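Local coordinates for protocadherin gamma-B3 (Homo sapiens, PDB 5K8R), which probably acts as a calcium-dependent cell-adhesion protein that may help establish and maintain specific neuronal connections in the brain, at residues T33-I39 against E77-P83; R218-N224 against Q304-E310; E257-F262 against R282-I287. All blocks are in the same frame, centred on the assembly; numbering follows the deposited sequence.

In the fold
Interaction 1 lies in the first cadherin repeat; interactions 2 and 3 share the third. The centres of interactions 1 and 2 are 118 Å apart, on opposite sides of the chain's centre, as expected for repeats strung end to end in a rod. Interaction 1 comes first along the chain, and the segments of interaction 3 both fall between those of interaction 2. Strands 284-292 and 298-308 are neighbours in one sheet, so interactions 2 and 3, with centres 11 Å apart, touch through backbone and side chains. Interaction 2 runs into a calcium site between repeats, whereas interaction 1 meets the fourth repeat of the second subunit, consistent with an antiparallel dimer.

Interaction 1. Residues T33-I39 against E77-P83; sequences TRNLRVI and EMVAEKP
Arg37 and Val79 pair across the edge of the four-stranded sheet of the first cadherin repeat, a Greek-key beta-sandwich domain in which short strand 37-39 runs antiparallel to strand 73-80. Their hydrogen-bonded pair is followed by Val38 with Met78, non-hydrogen-bonded, and by Ile39 with Glu77, joined by Ile39 N to Glu77 O at 2.9 Å. On the face shared by Arg37, Val79 and Ile39, the Arg37 chain leaves with CG between backbone N and carbonyl carbon (chi1 55°) and then runs extended. This lays Arg37 CG 3.4 Å from Val79 CG1, and the same methyl sits over the rim of one guanidinium face. Ile39 CG1 meets Val79 CG1 from the next position. Beyond the strands Glu81 takes over: its OE2 accepts from Asn35 ND2 at 2.7 Å, nearly along the C-O axis, and from Arg37 NH1 at 3.0 Å, from above the carboxylate plane. The two donors arrive from opposite faces, and the guanidinium and carboxylate planes stand 71° apart. On the other side of the sheet Leu36 CD2 rests on Ala80 CB, 3.5 Å away, and on Met78 CE, with Phe87 of strand 85-94 packed on Ala80 and Met78. The second subunit reaches the face of Val79 and Glu81 with its Leu338 and Glu322. Arg34 bends at chi2 and chi3, turning its guanidinium in between Ala80 CB on one face and Pro83 CD on the other. Its NE donates to Glu81 O at 3.1 Å, with the oxygen in the guanidinium plane but the nitrogen above the carbonyl plane, while Arg34 O accepts from Glu81 N at 2.9 Å.

Interaction 2. Residues R218-N224 against Q304-E310; sequences RVNVAEN and QIDISDE. With CA (calcium ion), chain F; CA (calcium ion), chain G.
Glu223 OE2, Asp309 OD1 and Glu310 O converge on one calcium ion at 2.4 to 2.5 Å, while Glu223 OE1 holds a second calcium at 2.5 Å together with a water. The glutamate thus bridges two ions with its two oxygens. Glu280, Asp312 and Asp345 complete the first site, and Glu280, Asp278 and Asp312 serve the second; Asp345 comes from the fourth repeat, which makes this the calcium-filled junction characteristic of cadherins. Ser346 is a further polar partner of the Asp309 carboxylate. The same Glu310 also donates its N to Glu223 OE2 at 2.7 Å, on the anti side and somewhat out of the carboxylate plane. Glu223 reaches the ions because its CG lies between backbone N and carbonyl carbon (chi1 54°) and the chain then extends, its CB set against Ile307 CG2 at 3.7 Å. Further out, strands 218-222 and 304-308 run parallel in the sheet of the third repeat and deliver these ligands side by side. Val219 N, Asp306 N, Val221 N and Ser308 N bond in turn to carbonyls on the facing strand. Val219, Val221, Ile305 and Ile307 share one face; there Val221 CG2 meets Ile305 CG2, and Val231 of strand 230-237 covers them. At the far end of the other face, extended Arg218 grips Asp306 OD2 side-on through NE at 2.8 Å and NH2 at 3.2 Å. Gln304 runs alongside, its NE2 3.3 Å above one guanidinium face and donating to the syn lone pair of Asp306 OD1. Two calcium ions shared by clustered carboxylates offset charge that would otherwise probably be repulsive, so the coupling of the two repeats is expected to depend on calcium.

Interaction 3. Residues E257-F262 against R282-I287; sequences EVRQLF and RDSYTI
Glu257 reaches across from the single turn of short helix 256-259 to Arg282: its OE1 lies 2.9 Å from Arg282 NH1, a salt bridge whose hydrogen bond is weak. The oxygen meets the guanidinium at its edge, yet the carboxylate plane is turned 79° from it. Arg282 is held for this from its own side, since its NE donates to Ser284 O at 2.8 Å and Tyr285 CD1 sits over the centre of one guanidinium face. Val258, next along, divides its two methyls. Val258 CG1, anti to the backbone N (chi1 -168°), packs on Ile287 CD1 at 3.6 Å, while Val258 CG2 approaches the edge of the Tyr285 ring and lies 3.8 Å from Arg282 NH1. This short helix and strand 284-292 belong to the third cadherin repeat, a beta sandwich, and the contact packs the helical turn against the sheet in its interior. Val258 O accepts both Leu261 N and Phe262 N, closing the turn that brings Phe262 round to the strand. There the Phe262 edge points into the face of Tyr285 in a T-shaped pair, with centroids 5.2 Å apart and planes at 73°. CE2 stands over the centre of the tyrosine ring, on the face opposite Arg282 CG. Leu271 and Ile305 also pack on Phe262, and its CD2 comes within 4.2 Å of Ile287 CD1.

Interaction 1. Residues T33-I39 against E77-P83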
loop_
_atom_site.group_PDB
_atom_site.type_symbol
_atom_site.label_atom_id
_atom_site.label_comp_id
_atom_site.label_asym_id
_atom_site.label_seq_id
_atom_site.Cartn_x
_atom_site.Cartn_y
_atom_site.Cartn_z
ATOM N N THR A 33 82.504 6.883 21.718
ATOM C CA THR A 33 82.644 7.736 22.891
ATOM C C THR A 33 81.342 8.485 23.151
ATOM O O THR A 33 81.069 8.906 24.276
ATOM C CB THR A 33 83.786 8.756 22.722
ATOM O OG1 THR A 33 84.987 8.073 22.339
ATOM C CG2 THR A 33 84.029 9.505 24.023
ATOM N N ARG A 34 80.521 8.619 22.109
ATOM C CA ARG A 34 79.251 9.324 22.177
ATOM C C ARG A 34 78.054 8.459 22.480
ATOM O O ARG A 34 77.135 8.884 23.118
ATOM C CB ARG A 34 79.060 10.164 20.952
ATOM C CG ARG A 34 80.208 11.111 20.785
ATOM C CD ARG A 34 79.760 12.511 20.511
ATOM N NE ARG A 34 78.956 13.016 21.588
ATOM C CZ ARG A 34 78.387 14.196 21.563
ATOM N NH1 ARG A 34 78.552 14.956 20.519
ATOM N NH2 ARG A 34 77.680 14.616 22.578
ATOM N N ASN A 35 78.088 7.236 22.019
ATOM C CA ASN A 35 77.069 6.237 22.346
ATOM C C ASN A 35 75.663 6.736 22.008
ATOM O O ASN A 35 74.795 6.877 22.871
ATOM C CB ASN A 35 77.176 5.832 23.819
ATOM C CG ASN A 35 76.385 4.580 24.139
ATOM O OD1 ASN A 35 76.105 3.766 23.259
ATOM N ND2 ASN A 35 76.023 4.417 25.406
ATOM N N LEU A 36 75.455 7.009 20.721
ATOM C CA LEU A 36 74.149 7.460 20.256
ATOM C C LEU A 36 73.102 6.384 20.503
ATOM O O LEU A 36 73.381 5.187 20.388
ATOM C CB LEU A 36 74.202 7.793 18.764
ATOM C CG LEU A 36 75.369 8.635 18.249
ATOM C CD1 LEU A 36 75.280 8.795 16.739
ATOM C CD2 LEU A 36 75.390 9.987 18.928
ATOM N N ARG A 37 71.886 6.809 20.844
ATOM C CA ARG A 37 70.799 5.845 20.967
ATOM C C ARG A 37 69.465 6.540 20.744
ATOM O O ARG A 37 69.332 7.749 20.931
ATOM C CB ARG A 37 70.821 5.137 22.329
ATOM C CG ARG A 37 70.809 6.067 23.523
ATOM C CD ARG A 37 71.047 5.302 24.813
ATOM N NE ARG A 37 71.085 6.185 25.975
ATOM C CZ ARG A 37 72.168 6.841 26.378
ATOM N NH1 ARG A 37 73.307 6.719 25.710
ATOM N NH2 ARG A 37 72.112 7.623 27.448
ATOM N N VAL A 38 68.478 5.754 20.333
ATOM C CA VAL A 38 67.135 6.252 20.061
ATOM C C VAL A 38 66.302 6.135 21.329
ATOM O O VAL A 38 66.466 5.192 22.113
ATOM C CB VAL A 38 66.498 5.481 18.887
ATOM C CG1 VAL A 38 66.404 3.996 19.209
ATOM C CG2 VAL A 38 65.132 6.049 18.539
ATOM N N ILE A 39 65.410 7.101 21.529
ATOM C CA ILE A 39 64.546 7.121 22.702
ATOM C C ILE A 39 63.081 7.299 22.313
ATOM O O ILE A 39 62.658 8.385 21.920
ATOM C CB ILE A 39 64.946 8.243 23.678
ATOM C CG1 ILE A 39 66.366 8.014 24.202
ATOM C CG2 ILE A 39 63.956 8.326 24.830
ATOM C CD1 ILE A 39 66.491 6.820 25.122
ATOM N N GLU A 77 63.666 11.255 19.798
ATOM C CA GLU A 77 64.885 11.934 20.216
ATOM C C GLU A 77 66.031 10.934 20.236
ATOM O O GLU A 77 65.940 9.894 20.901
ATOM C CB GLU A 77 64.710 12.572 21.597
ATOM C CG GLU A 77 63.585 13.590 21.686
ATOM C CD GLU A 77 63.988 14.960 21.173
ATOM O OE1 GLU A 77 65.188 15.162 20.891
ATOM O OE2 GLU A 77 63.105 15.835 21.056
ATOM N N MET A 78 67.099 11.243 19.507
ATOM C CA MET A 78 68.343 10.491 19.604
ATOM C C MET A 78 69.253 11.198 20.599
ATOM O O MET A 78 69.606 12.367 20.400
ATOM C CB MET A 78 69.034 10.373 18.246
ATOM C CG MET A 78 70.302 9.529 18.289
ATOM S SD MET A 78 71.480 9.893 16.973
ATOM C CE MET A 78 72.107 11.481 17.509
ATOM N N VAL A 79 69.616 10.496 21.667
ATOM C CA VAL A 79 70.462 11.066 22.705
ATOM C C VAL A 79 71.918 10.616 22.635
ATOM O O VAL A 79 72.215 9.438 22.437
ATOM C CB VAL A 79 69.914 10.749 24.111
ATOM C CG1 VAL A 79 69.918 9.248 24.355
ATOM C CG2 VAL A 79 70.730 11.471 25.173
ATOM N N ALA A 80 72.813 11.581 22.805
ATOM C CA ALA A 80 74.245 11.347 22.793
ATOM C C ALA A 80 74.807 11.736 24.150
ATOM O O ALA A 80 74.221 12.545 24.875
ATOM C CB ALA A 80 74.944 12.150 21.688
ATOM N N GLU A 81 75.949 11.152 24.496
ATOM C CA GLU A 81 76.614 11.461 25.751
ATOM C C GLU A 81 78.050 11.886 25.476
ATOM O O GLU A 81 78.578 11.709 24.375
ATOM C CB GLU A 81 76.571 10.274 26.724
ATOM C CG GLU A 81 76.876 8.923 26.110
ATOM C CD GLU A 81 76.767 7.796 27.117
ATOM O OE1 GLU A 81 77.284 7.953 28.243
ATOM O OE2 GLU A 81 76.154 6.759 26.789
ATOM N N LYS A 82 78.671 12.458 26.505
ATOM C CA LYS A 82 80.009 13.040 26.413
ATOM C C LYS A 82 80.152 14.020 25.247
ATOM O O LYS A 82 80.875 13.740 24.289
ATOM C CB LYS A 82 81.061 11.934 26.293
ATOM C CG LYS A 82 81.114 11.004 27.492
ATOM C CD LYS A 82 82.178 9.935 27.316
ATOM C CE LYS A 82 82.258 9.032 28.534
ATOM N NZ LYS A 82 80.957 8.362 28.813
ATOM N N PRO A 83 79.466 15.174 25.318
ATOM C CA PRO A 83 78.514 15.578 26.359
ATOM C C PRO A 83 77.090 15.111 26.059
ATOM O O PRO A 83 76.794 14.742 24.922
ATOM C CB PRO A 83 78.605 17.102 26.332
ATOM C CG PRO A 83 78.886 17.410 24.906
ATOM C CD PRO A 83 79.747 16.281 24.385
#

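Interaction 2. Residues R218-N224 against Q304-E310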
loop_
_atom_site.group_PDB
_atom_site.type_symbol
_atom_site.label_atom_id
_atom_site.label_comp_id
_atom_site.label_asym_id
_atom_site.label_seq_id
_atom_site.Cartn_x
_atom_site.Cartn_y
_atom_site.Cartn_z
ATOM N N ARG A 218 -23.679 -15.798 -19.138
ATOM C CA ARG A 218 -25.052 -16.194 -19.415
ATOM C C ARG A 218 -25.253 -17.665 -19.072
ATOM O O ARG A 218 -24.372 -18.496 -19.310
ATOM C CB ARG A 218 -25.411 -15.942 -20.880
ATOM C CG ARG A 218 -26.894 -16.088 -21.185
ATOM C CD ARG A 218 -27.220 -15.644 -22.602
ATOM N NE ARG A 218 -28.655 -15.692 -22.871
ATOM C CZ ARG A 218 -29.213 -15.336 -24.024
ATOM N NH1 ARG A 218 -28.457 -14.902 -25.022
ATOM N NH2 ARG A 218 -30.528 -15.413 -24.179
ATOM N N VAL A 219 -26.420 -17.978 -18.511
ATOM C CA VAL A 219 -26.738 -19.337 -18.093
ATOM C C VAL A 219 -28.251 -19.476 -18.064
ATOM O O VAL A 219 -28.975 -18.496 -17.863
ATOM C CB VAL A 219 -26.100 -19.658 -16.716
ATOM C CG1 VAL A 219 -26.761 -18.838 -15.625
ATOM C CG2 VAL A 219 -26.180 -21.150 -16.409
ATOM N N ASN A 220 -28.733 -20.698 -18.277
ATOM C CA ASN A 220 -30.156 -21.008 -18.252
ATOM C C ASN A 220 -30.416 -22.007 -17.134
ATOM O O ASN A 220 -29.807 -23.082 -17.104
ATOM C CB ASN A 220 -30.622 -21.566 -19.601
ATOM C CG ASN A 220 -32.136 -21.612 -19.729
ATOM O OD1 ASN A 220 -32.847 -21.944 -18.780
ATOM N ND2 ASN A 220 -32.636 -21.278 -20.912
ATOM N N VAL A 221 -31.315 -21.650 -16.218
ATOM C CA VAL A 221 -31.698 -22.515 -15.110
ATOM C C VAL A 221 -33.215 -22.619 -15.074
ATOM O O VAL A 221 -33.930 -21.675 -15.424
ATOM C CB VAL A 221 -31.154 -22.002 -13.758
ATOM C CG1 VAL A 221 -29.636 -22.089 -13.729
ATOM C CG2 VAL A 221 -31.615 -20.576 -13.504
ATOM N N ALA A 222 -33.707 -23.781 -14.653
ATOM C CA ALA A 222 -35.142 -23.988 -14.562
ATOM C C ALA A 222 -35.713 -23.259 -13.348
ATOM O O ALA A 222 -35.007 -22.950 -12.384
ATOM C CB ALA A 222 -35.469 -25.479 -14.490
ATOM N N GLU A 223 -37.019 -22.984 -13.407
ATOM C CA GLU A 223 -37.654 -22.218 -12.341
ATOM C C GLU A 223 -37.784 -23.025 -11.055
ATOM O O GLU A 223 -37.834 -22.444 -9.965
ATOM C CB GLU A 223 -39.026 -21.720 -12.794
ATOM C CG GLU A 223 -39.950 -22.807 -13.306
ATOM C CD GLU A 223 -41.351 -22.294 -13.569
ATOM O OE1 GLU A 223 -41.742 -21.284 -12.948
ATOM O OE2 GLU A 223 -42.060 -22.896 -14.402
ATOM N N ASN A 224 -37.832 -24.353 -11.151
ATOM C CA ASN A 224 -37.952 -25.183 -9.959
ATOM C C ASN A 224 -36.584 -25.449 -9.340
ATOM O O ASN A 224 -36.379 -26.478 -8.690
ATOM C CB ASN A 224 -38.656 -26.503 -10.289
ATOM C CG ASN A 224 -37.867 -27.362 -11.256
ATOM O OD1 ASN A 224 -37.135 -26.852 -12.101
ATOM N ND2 ASN A 224 -38.014 -28.677 -11.136
ATOM N N GLN A 304 -26.326 -12.671 -16.979
ATOM C CA GLN A 304 -27.680 -12.888 -17.478
ATOM C C GLN A 304 -28.119 -14.292 -17.088
ATOM O O GLN A 304 -27.565 -15.282 -17.578
ATOM C CB GLN A 304 -27.754 -12.687 -18.991
ATOM C CG GLN A 304 -29.162 -12.811 -19.553
ATOM C CD GLN A 304 -29.256 -12.380 -21.002
ATOM O OE1 GLN A 304 -28.354 -11.731 -21.530
ATOM N NE2 GLN A 304 -30.354 -12.741 -21.656
ATOM N N ILE A 305 -29.110 -14.374 -16.207
ATOM C CA ILE A 305 -29.670 -15.636 -15.742
ATOM C C ILE A 305 -31.040 -15.785 -16.384
ATOM O O ILE A 305 -31.993 -15.088 -16.010
ATOM C CB ILE A 305 -29.763 -15.690 -14.212
ATOM C CG1 ILE A 305 -28.394 -15.410 -13.587
ATOM C CG2 ILE A 305 -30.297 -17.040 -13.758
ATOM C CD1 ILE A 305 -28.426 -15.271 -12.081
ATOM N N ASP A 306 -31.140 -16.682 -17.361
ATOM C CA ASP A 306 -32.400 -16.957 -18.033
ATOM C C ASP A 306 -33.110 -18.116 -17.349
ATOM O O ASP A 306 -32.482 -19.106 -16.963
ATOM C CB ASP A 306 -32.166 -17.279 -19.510
ATOM C CG ASP A 306 -31.546 -16.120 -20.266
ATOM O OD1 ASP A 306 -31.869 -14.958 -19.943
ATOM O OD2 ASP A 306 -30.735 -16.372 -21.181
ATOM N N ILE A 307 -34.425 -17.986 -17.198
ATOM C CA ILE A 307 -35.249 -18.979 -16.522
ATOM C C ILE A 307 -36.121 -19.671 -17.561
ATOM O O ILE A 307 -36.773 -19.007 -18.375
ATOM C CB ILE A 307 -36.106 -18.342 -15.416
ATOM C CG1 ILE A 307 -35.209 -17.677 -14.370
ATOM C CG2 ILE A 307 -37.000 -19.385 -14.765
ATOM C CD1 ILE A 307 -35.964 -17.124 -13.185
ATOM N N SER A 308 -36.127 -21.000 -17.533
ATOM C CA SER A 308 -36.922 -21.804 -18.447
ATOM C C SER A 308 -38.214 -22.251 -17.773
ATOM O O SER A 308 -38.275 -22.430 -16.553
ATOM C CB SER A 308 -36.131 -23.023 -18.929
ATOM O OG SER A 308 -35.619 -23.763 -17.836
ATOM N N ASP A 309 -39.250 -22.436 -18.587
ATOM C CA ASP A 309 -40.581 -22.726 -18.074
ATOM C C ASP A 309 -40.705 -24.185 -17.650
ATOM O O ASP A 309 -40.212 -25.092 -18.329
ATOM C CB ASP A 309 -41.636 -22.398 -19.130
ATOM C CG ASP A 309 -43.051 -22.643 -18.640
ATOM O OD1 ASP A 309 -43.315 -22.429 -17.439
ATOM O OD2 ASP A 309 -43.899 -23.049 -19.462
ATOM N N GLU A 310 -41.369 -24.403 -16.518
ATOM C CA GLU A 310 -41.700 -25.729 -16.024
ATOM C C GLU A 310 -43.207 -25.829 -15.832
ATOM O O GLU A 310 -43.882 -24.833 -15.560
ATOM C CB GLU A 310 -40.983 -26.034 -14.702
ATOM C CG GLU A 310 -39.509 -26.375 -14.856
ATOM C CD GLU A 310 -39.290 -27.797 -15.336
ATOM O OE1 GLU A 310 -39.870 -28.724 -14.731
ATOM O OE2 GLU A 310 -38.545 -27.986 -16.318
HETATM CA CA CA F . -44.350 -22.466 -15.181
HETATM CA CA CA G . -43.893 -21.311 -11.746
HETATM O O HOH W 1 -42.799 -20.897 -9.509
#

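Interaction 3. Residues E257-F262 against R282-I287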
loop_
_atom_site.group_PDB
_atom_site.type_symbol
_atom_site.label_atom_id
_atom_site.label_comp_id
_atom_site.label_asym_id
_atom_site.label_seq_id
_atom_site.Cartn_x
_atom_site.Cartn_y
_atom_site.Cartn_z
ATOM N N GLU A 257 -36.137 -7.040 -5.314
ATOM C CA GLU A 257 -36.661 -8.294 -5.846
ATOM C C GLU A 257 -35.543 -9.265 -6.201
ATOM O O GLU A 257 -35.754 -10.482 -6.195
ATOM C CB GLU A 257 -37.535 -8.036 -7.073
ATOM C CG GLU A 257 -36.840 -7.289 -8.200
ATOM C CD GLU A 257 -37.639 -7.311 -9.489
ATOM O OE1 GLU A 257 -37.804 -8.405 -10.067
ATOM O OE2 GLU A 257 -38.120 -6.239 -9.916
ATOM N N VAL A 258 -34.354 -8.750 -6.508
ATOM C CA VAL A 258 -33.217 -9.592 -6.864
ATOM C C VAL A 258 -32.301 -9.751 -5.659
ATOM O O VAL A 258 -31.618 -10.771 -5.516
ATOM C CB VAL A 258 -32.457 -9.004 -8.063
ATOM C CG1 VAL A 258 -31.467 -10.016 -8.606
ATOM C CG2 VAL A 258 -33.439 -8.560 -9.140
ATOM N N ARG A 259 -32.280 -8.738 -4.787
ATOM C CA ARG A 259 -31.522 -8.843 -3.546
ATOM C C ARG A 259 -32.013 -10.006 -2.693
ATOM O O ARG A 259 -31.212 -10.679 -2.033
ATOM C CB ARG A 259 -31.614 -7.527 -2.769
ATOM C CG ARG A 259 -31.026 -7.604 -1.370
ATOM C CD ARG A 259 -31.018 -6.257 -0.669
ATOM N NE ARG A 259 -29.886 -5.429 -1.072
ATOM C CZ ARG A 259 -29.946 -4.488 -2.008
ATOM N NH1 ARG A 259 -31.087 -4.253 -2.641
ATOM N NH2 ARG A 259 -28.867 -3.780 -2.309
ATOM N N GLN A 260 -33.317 -10.269 -2.705
ATOM C CA GLN A 260 -33.900 -11.377 -1.962
ATOM C C GLN A 260 -33.887 -12.685 -2.743
ATOM O O GLN A 260 -34.459 -13.676 -2.276
ATOM C CB GLN A 260 -35.335 -11.037 -1.554
ATOM C CG GLN A 260 -35.452 -9.861 -0.602
ATOM C CD GLN A 260 -34.904 -10.170 0.777
ATOM O OE1 GLN A 260 -33.903 -9.594 1.201
ATOM N NE2 GLN A 260 -35.563 -11.078 1.487
ATOM N N LEU A 261 -33.261 -12.712 -3.916
ATOM C CA LEU A 261 -33.260 -13.894 -4.771
ATOM C C LEU A 261 -31.875 -14.458 -5.034
ATOM O O LEU A 261 -31.707 -15.680 -5.045
ATOM C CB LEU A 261 -33.940 -13.577 -6.112
ATOM C CG LEU A 261 -35.376 -14.078 -6.282
ATOM C CD1 LEU A 261 -35.409 -15.597 -6.287
ATOM C CD2 LEU A 261 -36.283 -13.525 -5.193
ATOM N N PHE A 262 -30.873 -13.610 -5.248
ATOM C CA PHE A 262 -29.536 -14.066 -5.590
ATOM C C PHE A 262 -28.512 -13.516 -4.605
ATOM O O PHE A 262 -28.734 -12.499 -3.942
ATOM C CB PHE A 262 -29.158 -13.661 -7.021
ATOM C CG PHE A 262 -30.036 -14.276 -8.073
ATOM C CD1 PHE A 262 -29.862 -15.595 -8.455
ATOM C CD2 PHE A 262 -31.034 -13.534 -8.682
ATOM C CE1 PHE A 262 -30.668 -16.165 -9.423
ATOM C CE2 PHE A 262 -31.843 -14.097 -9.651
ATOM C CZ PHE A 262 -31.660 -15.414 -10.022
ATOM N N ARG A 282 -40.874 -13.663 -13.645
ATOM C CA ARG A 282 -39.788 -13.061 -14.407
ATOM C C ARG A 282 -38.943 -14.176 -15.005
ATOM O O ARG A 282 -38.594 -15.130 -14.305
ATOM C CB ARG A 282 -38.938 -12.144 -13.520
ATOM C CG ARG A 282 -37.911 -11.312 -14.269
ATOM C CD ARG A 282 -37.308 -10.252 -13.361
ATOM N NE ARG A 282 -36.158 -9.589 -13.969
ATOM C CZ ARG A 282 -35.423 -8.663 -13.361
ATOM N NH1 ARG A 282 -35.719 -8.284 -12.124
ATOM N NH2 ARG A 282 -34.392 -8.114 -13.990
ATOM N N ASP A 283 -38.622 -14.053 -16.293
ATOM C CA ASP A 283 -37.939 -15.109 -17.027
ATOM C C ASP A 283 -36.458 -14.832 -17.256
ATOM O O ASP A 283 -35.763 -15.690 -17.812
ATOM C CB ASP A 283 -38.631 -15.346 -18.375
ATOM C CG ASP A 283 -38.793 -14.071 -19.187
ATOM O OD1 ASP A 283 -38.164 -13.048 -18.842
ATOM O OD2 ASP A 283 -39.549 -14.096 -20.181
ATOM N N SER A 284 -35.958 -13.668 -16.850
ATOM C CA SER A 284 -34.560 -13.333 -17.083
ATOM C C SER A 284 -34.122 -12.273 -16.085
ATOM O O SER A 284 -34.924 -11.444 -15.647
ATOM C CB SER A 284 -34.335 -12.838 -18.517
ATOM O OG SER A 284 -32.977 -12.492 -18.730
ATOM N N TYR A 285 -32.837 -12.311 -15.733
ATOM C CA TYR A 285 -32.240 -11.350 -14.812
ATOM C C TYR A 285 -30.907 -10.889 -15.381
ATOM O O TYR A 285 -30.015 -11.708 -15.616
ATOM C CB TYR A 285 -32.035 -11.963 -13.422
ATOM C CG TYR A 285 -33.311 -12.312 -12.690
ATOM C CD1 TYR A 285 -33.894 -11.416 -11.803
ATOM C CD2 TYR A 285 -33.927 -13.543 -12.874
ATOM C CE1 TYR A 285 -35.056 -11.732 -11.125
ATOM C CE2 TYR A 285 -35.091 -13.868 -12.201
ATOM C CZ TYR A 285 -35.650 -12.958 -11.329
ATOM O OH TYR A 285 -36.808 -13.278 -10.657
ATOM N N THR A 286 -30.769 -9.584 -15.597
ATOM C CA THR A 286 -29.505 -8.984 -16.007
ATOM C C THR A 286 -28.971 -8.153 -14.847
ATOM O O THR A 286 -29.607 -7.178 -14.433
ATOM C CB THR A 286 -29.675 -8.125 -17.260
ATOM O OG1 THR A 286 -30.029 -8.961 -18.369
ATOM C CG2 THR A 286 -28.381 -7.393 -17.581
ATOM N N ILE A 287 -27.810 -8.545 -14.326
ATOM C CA ILE A 287 -27.253 -7.974 -13.106
ATOM C C ILE A 287 -25.830 -7.511 -13.384
ATOM O O ILE A 287 -25.047 -8.238 -14.003
ATOM C CB ILE A 287 -27.267 -8.992 -11.950
ATOM C CG1 ILE A 287 -28.679 -9.537 -11.729
ATOM C CG2 ILE A 287 -26.730 -8.361 -10.682
ATOM C CD1 ILE A 287 -28.721 -10.762 -10.843
#